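PDB 5TED: Lmo0488 protein from Listeria monocytogenes serovar 1/2a, which is the LysR-type regulator QuiR, whose effector-binding domain, present here, holds shikimate, the signal that switches on transcription of protocatechuate biosynthesis genes. Local coordinates for residues 4-9 / 37-42; 56-61 / 180-185; 80-85 / 143-148; 136-141 / 152-157. All coordinates share one frame; numbering follows the deposited sequence.

Contact 1 (4-9 / 37-42). With SKM ((3R,4S,5R)-3,4,5-trihydroxycyclohex-1-ene-1-carboxylic acid), chain D.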
# COMPACT_ATOMS: atom_id res chain seq x y z
N ASN A 4 -11.90 16.93 14.28
CA ASN A 4 -11.34 15.90 13.44
C ASN A 4 -9.95 16.32 12.96
O ASN A 4 -9.66 17.51 12.82
CB ASN A 4 -12.22 15.65 12.22
CG ASN A 4 -11.66 14.57 11.32
OD1 ASN A 4 -11.68 13.40 11.67
ND2 ASN A 4 -11.16 14.96 10.15
N ILE A 5 -9.10 15.32 12.73
CA ILE A 5 -7.78 15.53 12.17
C ILE A 5 -7.67 14.69 10.91
O ILE A 5 -7.83 13.46 10.95
CB ILE A 5 -6.65 15.15 13.15
CG1 ILE A 5 -6.70 16.06 14.38
CG2 ILE A 5 -5.29 15.23 12.43
CD1 ILE A 5 -5.83 15.59 15.52
N ASP A 6 -7.41 15.34 9.79
CA ASP A 6 -7.14 14.62 8.55
C ASP A 6 -5.63 14.49 8.42
O ASP A 6 -4.93 15.48 8.20
CB ASP A 6 -7.74 15.34 7.35
CG ASP A 6 -9.24 15.28 7.34
OD1 ASP A 6 -9.81 14.20 7.66
OD2 ASP A 6 -9.85 16.31 7.02
N LEU A 7 -5.14 13.26 8.53
CA LEU A 7 -3.71 13.00 8.55
C LEU A 7 -3.33 12.20 7.31
O LEU A 7 -3.82 11.07 7.13
CB LEU A 7 -3.34 12.26 9.83
CG LEU A 7 -1.88 11.89 9.97
CD1 LEU A 7 -1.05 13.19 10.16
CD2 LEU A 7 -1.78 10.95 11.16
N GLY A 8 -2.46 12.75 6.49
CA GLY A 8 -1.94 12.05 5.31
C GLY A 8 -0.50 11.62 5.56
O GLY A 8 0.27 12.35 6.17
N PHE A 9 -0.15 10.43 5.07
CA PHE A 9 1.19 9.93 5.35
C PHE A 9 1.68 8.96 4.28
O PHE A 9 0.90 8.34 3.54
CB PHE A 9 1.26 9.28 6.73
CG PHE A 9 0.25 8.19 6.99
CD1 PHE A 9 0.51 6.88 6.62
CD2 PHE A 9 -0.94 8.47 7.67
CE1 PHE A 9 -0.39 5.86 6.91
CE2 PHE A 9 -1.85 7.45 7.96
CZ PHE A 9 -1.58 6.15 7.58
N SER A 37 -9.25 10.95 10.11
CA SER A 37 -9.28 10.23 8.84
C SER A 37 -7.85 10.11 8.35
O SER A 37 -7.06 11.05 8.50
CB SER A 37 -10.17 10.93 7.82
OG SER A 37 -11.52 10.51 7.99
N PHE A 38 -7.48 8.93 7.86
CA PHE A 38 -6.10 8.60 7.50
C PHE A 38 -5.97 8.39 6.00
O PHE A 38 -6.69 7.57 5.42
CB PHE A 38 -5.65 7.34 8.23
CG PHE A 38 -5.76 7.45 9.72
CD1 PHE A 38 -4.88 8.25 10.42
CD2 PHE A 38 -6.74 6.76 10.41
CE1 PHE A 38 -4.96 8.35 11.78
CE2 PHE A 38 -6.85 6.88 11.77
CZ PHE A 38 -5.94 7.68 12.47
N PHE A 39 -5.02 9.09 5.39
CA PHE A 39 -4.77 9.00 3.96
C PHE A 39 -3.35 8.50 3.71
O PHE A 39 -2.44 8.82 4.48
CB PHE A 39 -5.00 10.36 3.31
CG PHE A 39 -6.35 10.93 3.63
CD1 PHE A 39 -6.56 11.64 4.80
CD2 PHE A 39 -7.43 10.71 2.78
CE1 PHE A 39 -7.82 12.15 5.12
CE2 PHE A 39 -8.69 11.22 3.09
CZ PHE A 39 -8.88 11.94 4.25
N GLN A 40 -3.17 7.67 2.66
CA GLN A 40 -1.88 7.05 2.33
C GLN A 40 -1.45 7.46 0.92
O GLN A 40 -2.29 7.55 0.02
CB GLN A 40 -1.99 5.52 2.43
CG GLN A 40 -2.26 4.98 3.84
CD GLN A 40 -3.69 5.18 4.29
OE1 GLN A 40 -4.63 4.66 3.66
NE2 GLN A 40 -3.88 5.93 5.39
N GLY A 41 -0.16 7.71 0.73
CA GLY A 41 0.33 8.03 -0.60
C GLY A 41 1.82 8.33 -0.61
O GLY A 41 2.51 8.16 0.41
N ALA A 42 2.30 8.75 -1.77
CA ALA A 42 3.69 9.17 -1.95
C ALA A 42 3.83 10.67 -1.68
O ALA A 42 2.87 11.44 -1.79
CB ALA A 42 4.21 8.82 -3.36
O12 SKM D . 6.46 4.25 0.59
C8 SKM D . 7.31 4.43 -0.54
C6 SKM D . 6.80 5.34 -1.43
O7 SKM D . 7.66 5.52 -2.55
C5 SKM D . 6.58 6.85 -0.79
C4 SKM D . 7.78 7.35 -0.10
C1 SKM D . 7.96 8.85 0.19
O2 SKM D . 7.28 9.69 -0.46
O3 SKM D . 8.80 9.23 1.07
C10 SKM D . 8.88 6.31 0.40
C9 SKM D . 8.83 4.93 0.00
O11 SKM D . 9.18 4.16 1.08
O HOH W 1 -12.88 11.51 10.10
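The phenyl ring of F9 takes the carbonyl oxygen of F39 over one of its faces, with F39 O 3.5 Å above the ring plane and displaced toward the rim. That placement follows from a first torsion of 54°, which sets F9 CG between its own backbone N and carbonyl carbon. Q40 extends alongside the ring; its chain bends at chi2 and brings NE2 to 3.2 Å from F9 CZ, amide and ring planes 49° apart. The other end of this amide is gripped from outside, Q40 OE1 accepting from the backbone N of E136 and E137 of the second subunit. Strands 4-10 and 35-41 are the parallel pair of a beta-alpha-beta unit connected through helix 17-26, in a domain of the periplasmic-binding-protein type. Between 4-9 and 37-41 five backbone bonds join the strands, among them S37 N to I5 O and G41 N to F9 O, the latter 3.1 Å. On the face carrying F9, L7 CD2 lies at the edge of the F38 ring, 4.2 Å from F38 CE1, while V18 and V22 of the helix pack on F38. On the face of D6 and F39, D6 OD1 meets the F39 ring edge in its plane at F39 CE1, 3.8 Å away, carboxylate and ring 77° apart. N4 OD1 is bonded to T35 OG1 and also reaches S37 OG through a water. Beyond the strand, A42 CB approaches shikimate C5 to 4.0 Å.

Contact 2 (56-61 / 180-185). With SKM ((3R,4S,5R)-3,4,5-trihydroxycyclohex-1-ene-1-carboxylic acid), chain D.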
# COMPACT_ATOMS: atom_id res chain seq x y z
N ASP A 56 -4.88 18.10 7.32
CA ASP A 56 -4.46 19.06 8.35
C ASP A 56 -2.96 18.95 8.62
O ASP A 56 -2.30 19.95 8.90
CB ASP A 56 -5.25 18.82 9.64
CG ASP A 56 -6.74 19.00 9.45
OD1 ASP A 56 -7.13 20.11 9.02
OD2 ASP A 56 -7.50 18.05 9.72
N LEU A 57 -2.44 17.73 8.56
CA LEU A 57 -1.04 17.44 8.84
C LEU A 57 -0.60 16.30 7.94
O LEU A 57 -1.42 15.47 7.54
CB LEU A 57 -0.81 17.01 10.30
CG LEU A 57 -1.26 17.94 11.44
CD1 LEU A 57 -1.21 17.24 12.79
CD2 LEU A 57 -0.41 19.19 11.45
N ALA A 58 0.70 16.23 7.66
CA ALA A 58 1.21 15.12 6.86
C ALA A 58 2.49 14.60 7.48
O ALA A 58 3.20 15.31 8.20
CB ALA A 58 1.45 15.54 5.41
N ILE A 59 2.78 13.33 7.20
CA ILE A 59 4.03 12.70 7.55
C ILE A 59 4.66 12.21 6.25
O ILE A 59 4.10 11.33 5.58
CB ILE A 59 3.83 11.52 8.53
CG1 ILE A 59 3.16 12.02 9.83
CG2 ILE A 59 5.18 10.82 8.78
CD1 ILE A 59 2.75 10.90 10.81
N CYS A 60 5.81 12.78 5.89
CA CYS A 60 6.36 12.50 4.56
C CYS A 60 7.84 12.89 4.50
O CYS A 60 8.46 13.25 5.51
CB CYS A 60 5.54 13.24 3.49
SG CYS A 60 5.68 15.03 3.59
N SER A 61 8.41 12.79 3.30
CA SER A 61 9.80 13.16 3.05
C SER A 61 9.93 14.67 2.94
O SER A 61 8.99 15.37 2.55
CB SER A 61 10.33 12.52 1.76
OG SER A 61 10.33 11.10 1.84
N TYR A 180 9.42 13.52 8.16
CA TYR A 180 9.05 14.79 8.76
C TYR A 180 7.55 14.89 8.97
O TYR A 180 6.76 14.31 8.22
CB TYR A 180 9.51 15.96 7.89
CG TYR A 180 10.99 16.01 7.75
CD1 TYR A 180 11.66 15.18 6.85
CD2 TYR A 180 11.75 16.87 8.53
CE1 TYR A 180 13.04 15.20 6.73
CE2 TYR A 180 13.14 16.90 8.42
CZ TYR A 180 13.77 16.06 7.52
OH TYR A 180 15.14 16.09 7.40
N LEU A 181 7.16 15.61 10.01
CA LEU A 181 5.79 16.06 10.19
C LEU A 181 5.67 17.38 9.44
O LEU A 181 6.40 18.33 9.74
CB LEU A 181 5.44 16.20 11.67
CG LEU A 181 3.97 16.42 12.06
CD1 LEU A 181 3.40 17.67 11.44
CD2 LEU A 181 3.15 15.23 11.68
N ALA A 182 4.80 17.42 8.44
CA ALA A 182 4.68 18.58 7.57
C ALA A 182 3.34 19.26 7.78
O ALA A 182 2.32 18.59 7.97
CB ALA A 182 4.87 18.17 6.10
N SER A 183 3.35 20.60 7.76
CA SER A 183 2.15 21.41 7.91
C SER A 183 2.33 22.72 7.16
O SER A 183 3.45 23.11 6.81
CB SER A 183 1.84 21.69 9.39
OG SER A 183 2.90 22.41 10.01
N LEU A 184 1.21 23.41 6.90
CA LEU A 184 1.27 24.70 6.22
C LEU A 184 1.81 25.76 7.17
O LEU A 184 1.28 25.95 8.27
CB LEU A 184 -0.11 25.13 5.73
CG LEU A 184 -0.67 24.52 4.45
CD1 LEU A 184 -2.00 25.22 4.09
CD2 LEU A 184 0.36 24.63 3.33
N LYS A 185 2.83 26.48 6.73
CA LYS A 185 3.46 27.48 7.57
C LYS A 185 2.52 28.66 7.82
O LYS A 185 1.78 29.09 6.93
CB LYS A 185 4.75 27.96 6.90
CG LYS A 185 5.84 28.39 7.86
CD LYS A 185 7.17 28.59 7.12
CE LYS A 185 7.78 27.25 6.71
NZ LYS A 185 9.22 27.35 6.32
O12 SKM D . 6.46 4.25 0.59
C8 SKM D . 7.31 4.43 -0.54
C6 SKM D . 6.80 5.34 -1.43
O7 SKM D . 7.66 5.52 -2.55
C5 SKM D . 6.58 6.85 -0.79
C4 SKM D . 7.78 7.35 -0.10
C1 SKM D . 7.96 8.85 0.19
O2 SKM D . 7.28 9.69 -0.46
O3 SKM D . 8.80 9.23 1.07
C10 SKM D . 8.88 6.31 0.40
C9 SKM D . 8.83 4.93 0.00
O11 SKM D . 9.18 4.16 1.08
O HOH W 2 -1.21 21.99 7.46
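L181 reaches back over the neighbouring strand, its CD2 resting 3.7 Å from I59 CG1 and its CD1 4.1 Å from L57 CD2. The strands, 57-60 and 177-184, are an antiparallel pair in the mixed sheet of this periplasmic-binding-protein-like domain. With CG anti to the backbone N (chi1 -169°), the L181 isobutyl group leans across the strand boundary, and CD2 also lies against A58 O. Helix 191-208 packs on this leucine-rich face through F196 and L201. On the opposite face, next to the Y180 ring, A58 and A182 form a hydrogen-bonded pair, and C60 SG sits 4.1 Å from A182 CB, against helix 43-51, where L50 touches A58 and A182. Two reciprocal pairs of backbone bonds, A58 with A182 and C60 with Y180, grip the strands; A182 N to A58 O measures 2.7 Å. C60 O lies in the plane of the Y180 ring, at its edge. A water joins D56 O to L184 N where the strands part. At the other end the chain enters the shikimate pocket, and R177 and shikimate both bond the S61 hydroxyl: S61 OG donates to the ligand carboxylate oxygen O3 at 2.5 Å.

Contact 3 (80-85 / 143-148)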
# COMPACT_ATOMS: atom_id res chain seq x y z
N VAL A 80 18.25 -0.20 3.07
CA VAL A 80 18.91 -1.49 2.89
C VAL A 80 18.79 -1.89 1.43
O VAL A 80 17.97 -1.35 0.68
CB VAL A 80 18.29 -2.59 3.78
CG1 VAL A 80 18.64 -2.37 5.23
CG2 VAL A 80 16.75 -2.66 3.59
N VAL A 81 19.59 -2.87 1.03
CA VAL A 81 19.45 -3.50 -0.27
C VAL A 81 18.79 -4.86 -0.06
O VAL A 81 19.18 -5.62 0.84
CB VAL A 81 20.81 -3.63 -0.99
CG1 VAL A 81 20.68 -4.53 -2.21
CG2 VAL A 81 21.31 -2.24 -1.42
N VAL A 82 17.76 -5.15 -0.88
CA VAL A 82 16.95 -6.36 -0.76
C VAL A 82 17.08 -7.16 -2.05
O VAL A 82 16.93 -6.61 -3.15
CB VAL A 82 15.48 -6.02 -0.46
CG1 VAL A 82 14.70 -7.27 -0.13
CG2 VAL A 82 15.39 -5.01 0.69
N VAL A 83 17.36 -8.45 -1.92
CA VAL A 83 17.62 -9.31 -3.06
C VAL A 83 16.90 -10.62 -2.83
O VAL A 83 16.60 -10.98 -1.69
CB VAL A 83 19.15 -9.54 -3.27
CG1 VAL A 83 19.88 -8.21 -3.38
CG2 VAL A 83 19.74 -10.38 -2.13
N ALA A 84 16.59 -11.32 -3.92
CA ALA A 84 15.97 -12.63 -3.77
C ALA A 84 16.89 -13.53 -2.96
O ALA A 84 18.11 -13.36 -2.94
CB ALA A 84 15.65 -13.25 -5.13
N GLU A 85 16.30 -14.51 -2.28
CA GLU A 85 17.06 -15.31 -1.33
C GLU A 85 18.15 -16.15 -1.99
O GLU A 85 19.07 -16.59 -1.30
CB GLU A 85 16.09 -16.14 -0.49
CG GLU A 85 15.37 -17.26 -1.22
CD GLU A 85 14.38 -17.99 -0.33
OE1 GLU A 85 13.60 -18.81 -0.86
OE2 GLU A 85 14.36 -17.74 0.90
N GLY A 143 7.57 -7.53 -3.10
CA GLY A 143 6.89 -8.61 -3.81
C GLY A 143 7.64 -9.03 -5.05
O GLY A 143 7.85 -10.22 -5.29
N LEU A 144 8.09 -8.06 -5.85
CA LEU A 144 8.82 -8.37 -7.07
C LEU A 144 10.24 -8.87 -6.77
O LEU A 144 10.75 -9.74 -7.49
CB LEU A 144 8.86 -7.16 -8.01
CG LEU A 144 7.50 -6.80 -8.63
CD1 LEU A 144 7.56 -5.39 -9.18
CD2 LEU A 144 7.15 -7.79 -9.73
N VAL A 145 10.89 -8.35 -5.72
CA VAL A 145 12.20 -8.88 -5.37
C VAL A 145 12.08 -10.35 -5.01
O VAL A 145 12.94 -11.17 -5.37
CB VAL A 145 12.86 -8.09 -4.22
CG1 VAL A 145 14.22 -8.73 -3.90
CG2 VAL A 145 13.06 -6.66 -4.59
N SER A 146 10.99 -10.71 -4.33
CA SER A 146 10.78 -12.06 -3.84
C SER A 146 10.68 -13.09 -4.97
O SER A 146 10.96 -14.27 -4.74
CB SER A 146 9.50 -12.09 -2.99
OG SER A 146 9.45 -13.24 -2.18
N VAL A 147 10.29 -12.66 -6.17
CA VAL A 147 10.31 -13.55 -7.33
C VAL A 147 11.55 -13.32 -8.18
O VAL A 147 11.60 -13.71 -9.35
CB VAL A 147 9.01 -13.43 -8.16
CG1 VAL A 147 7.80 -13.87 -7.33
CG2 VAL A 147 8.82 -12.02 -8.67
N ASP A 148 12.56 -12.65 -7.62
CA ASP A 148 13.83 -12.40 -8.30
C ASP A 148 13.63 -11.69 -9.63
O ASP A 148 14.36 -11.91 -10.59
CB ASP A 148 14.64 -13.69 -8.46
CG ASP A 148 16.12 -13.44 -8.78
OD1 ASP A 148 16.61 -12.33 -8.52
OD2 ASP A 148 16.79 -14.36 -9.28
O HOH W 3 16.67 -10.20 -6.54
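V145 has CG1 anti to its backbone N (chi1 179°), a setting that directs this methyl into the backbone of strand 69-84, where it lies 3.4 Å from V83 C and 3.5 Å from A84 N. The contact is helix-on-sheet packing in the effector-binding domain, joining the C-terminal end of helix 138-146 to the end of the long strand. V82 presents its own CG1, likewise anti to N, to the same methyl, 4.1 Å from V145 CG1; the two valine side chains run roughly perpendicular. V165 of the adjoining strand and S152 touch both valines, and I106 of the parallel two-stranded sheet also packs on V145. Farther along, A84 CB fits against the helix terminus, 3.4 Å from V145 O and 3.5 Å from D148 CB. The helix stops there in a Schellman motif, with D148 at positive phi as its C-prime residue: Y149 N bonds to L144 O, and D148 N to V145 O at 2.7 Å. V145 O thus both accepts the D148 amide and touches A84 CB. The carboxylate of D148 is tied back to the strand through a water, which donates to D148 OD1 and accepts from A84 N, each at 2.9 Å.

Contact 4 (136-141 / 152-157). With SKM ((3R,4S,5R)-3,4,5-trihydroxycyclohex-1-ene-1-carboxylic acid), chain D.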
# COMPACT_ATOMS: atom_id res chain seq x y z
N GLU A 136 5.80 2.26 -6.97
CA GLU A 136 5.63 3.32 -5.99
C GLU A 136 5.59 2.81 -4.56
O GLU A 136 6.28 3.34 -3.69
CB GLU A 136 4.35 4.12 -6.28
CG GLU A 136 4.12 5.21 -5.23
CD GLU A 136 2.96 6.13 -5.58
OE1 GLU A 136 1.88 5.98 -4.97
OE2 GLU A 136 3.15 6.99 -6.48
N GLU A 137 4.82 1.76 -4.30
CA GLU A 137 4.56 1.32 -2.94
C GLU A 137 5.46 0.14 -2.55
O GLU A 137 5.91 -0.63 -3.40
CB GLU A 137 3.08 0.97 -2.81
CG GLU A 137 2.66 0.51 -1.45
CD GLU A 137 2.67 -0.98 -1.34
OE1 GLU A 137 2.80 -1.64 -2.40
OE2 GLU A 137 2.55 -1.48 -0.21
N ASP A 138 5.73 0.02 -1.24
CA ASP A 138 6.83 -0.84 -0.79
C ASP A 138 6.49 -2.31 -0.88
O ASP A 138 7.36 -3.12 -1.20
CB ASP A 138 7.23 -0.47 0.63
CG ASP A 138 7.42 1.02 0.79
OD1 ASP A 138 6.40 1.73 0.90
OD2 ASP A 138 8.58 1.48 0.77
N THR A 139 5.24 -2.70 -0.59
CA THR A 139 4.97 -4.13 -0.65
C THR A 139 5.04 -4.63 -2.09
O THR A 139 5.50 -5.75 -2.32
CB THR A 139 3.62 -4.48 -0.01
OG1 THR A 139 2.56 -4.06 -0.86
CG2 THR A 139 3.47 -3.75 1.31
N ALA A 140 4.66 -3.79 -3.08
CA ALA A 140 4.83 -4.17 -4.48
C ALA A 140 6.31 -4.36 -4.82
O ALA A 140 6.67 -5.22 -5.64
CB ALA A 140 4.20 -3.12 -5.40
N MET A 141 7.18 -3.55 -4.21
CA MET A 141 8.61 -3.66 -4.46
C MET A 141 9.17 -4.97 -3.92
O MET A 141 9.80 -5.74 -4.65
CB MET A 141 9.34 -2.46 -3.86
CG MET A 141 10.87 -2.48 -4.01
SD MET A 141 11.56 -0.87 -3.56
CE MET A 141 11.12 0.19 -4.92
N SER A 152 16.47 -4.38 -4.99
CA SER A 152 15.98 -3.04 -4.66
C SER A 152 16.79 -2.44 -3.52
O SER A 152 17.44 -3.14 -2.75
CB SER A 152 14.49 -3.08 -4.30
OG SER A 152 14.30 -3.58 -2.99
N ILE A 153 16.74 -1.11 -3.43
CA ILE A 153 17.12 -0.36 -2.24
C ILE A 153 15.85 0.27 -1.68
O ILE A 153 15.10 0.91 -2.42
CB ILE A 153 18.17 0.72 -2.55
CG1 ILE A 153 18.50 1.55 -1.31
CG2 ILE A 153 17.68 1.63 -3.66
CD1 ILE A 153 19.64 2.54 -1.53
N MET A 154 15.59 0.07 -0.39
CA MET A 154 14.31 0.49 0.18
C MET A 154 14.47 0.60 1.69
O MET A 154 15.47 0.14 2.25
CB MET A 154 13.19 -0.50 -0.18
CG MET A 154 13.38 -1.89 0.36
SD MET A 154 12.24 -3.13 -0.33
CE MET A 154 10.65 -2.41 0.10
N PRO A 155 13.49 1.18 2.38
CA PRO A 155 13.57 1.25 3.85
C PRO A 155 13.49 -0.14 4.46
O PRO A 155 12.73 -1.00 4.00
CB PRO A 155 12.35 2.09 4.25
CG PRO A 155 11.78 2.63 3.01
CD PRO A 155 12.24 1.76 1.87
N LYS A 156 14.23 -0.35 5.54
CA LYS A 156 14.08 -1.58 6.30
C LYS A 156 12.76 -1.53 7.05
O LYS A 156 12.54 -0.65 7.88
CB LYS A 156 15.26 -1.77 7.24
CG LYS A 156 15.29 -3.16 7.87
CD LYS A 156 16.23 -3.21 9.07
CE LYS A 156 16.97 -4.54 9.11
NZ LYS A 156 17.71 -4.75 10.39
N ILE A 157 11.83 -2.42 6.69
CA ILE A 157 10.50 -2.46 7.28
C ILE A 157 10.20 -3.89 7.69
O ILE A 157 10.79 -4.85 7.18
CB ILE A 157 9.41 -1.92 6.32
CG1 ILE A 157 9.40 -2.70 5.00
CG2 ILE A 157 9.64 -0.44 6.05
CD1 ILE A 157 8.30 -2.25 4.05
O12 SKM D . 6.46 4.25 0.59
C8 SKM D . 7.31 4.43 -0.54
C6 SKM D . 6.80 5.34 -1.43
O7 SKM D . 7.66 5.52 -2.55
C5 SKM D . 6.58 6.85 -0.79
C4 SKM D . 7.78 7.35 -0.10
C1 SKM D . 7.96 8.85 0.19
O2 SKM D . 7.28 9.69 -0.46
O3 SKM D . 8.80 9.23 1.07
C10 SKM D . 8.88 6.31 0.40
C9 SKM D . 8.83 4.93 0.00
O11 SKM D . 9.18 4.16 1.08
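D138 and P155 meet at shikimate, P155 CD lying beside D138 OD2 and P155 CG 3.6 Å from ligand O11. D138 holds the ligand with both carboxylate oxygens: ligand O12 donates to D138 OD1 at 2.5 Å and ligand O11 to D138 OD2 at 2.8 Å, while ligand O7 donates to the backbone O of E136. These three hydroxyl bonds stand at the N-terminal end of helix 138-146, where it meets strand 152-155 in the periplasmic-binding-protein-type effector domain; the helix dipole would be expected to favour the negative charge of D138. Behind the carboxylate, M154 CE and I157 CD1 both rest against D138 CB, each 4.0 Å away. M154 CG stands between its backbone N and carbonyl carbon (chi1 63°), and the chain then bends at chi3 to carry CE toward D138 O. One turn along the helix, the M141 and M154 side chains run antiparallel alongside one another, with M141 SD 3.8 Å from M154 CB and M141 CG against S152 CB. F108 packs on both D138 and M141. Farther out, E137 is the N-cap residue, and its backbone N, like that of E136, bonds to Q40 OE1 of the second subunit. The E136 carboxylate is held by T111 and Y11. The cap itself is made by E137 OE1, which receives A140 N at 2.9 Å from above the carboxylate plane.

How the contacts relate
Contacts 1 and 2 lie side by side, their centres 10 Å apart, where strands 4-10 and 57-60 are neighbours; D6 N to D56 OD2 and G8 O to I59 N join them. Contacts 3 and 4, also 10 Å between centres, share helix 138-146 and the pairing of strands 69-84 and 152-155. Along the chain contact 1 closes first, and contacts 3 and 4, whose segments alternate, are nested within the loop closed by contact 2. All four reach the same mixed sheet. Contacts 1, 2 and 4 touch shikimate, and A42 meets E136 across the pocket, consistent with effector binding between two halves of a periplasmic-binding-protein-like domain. Contacts 1, 3 and 4 also reach the second subunit.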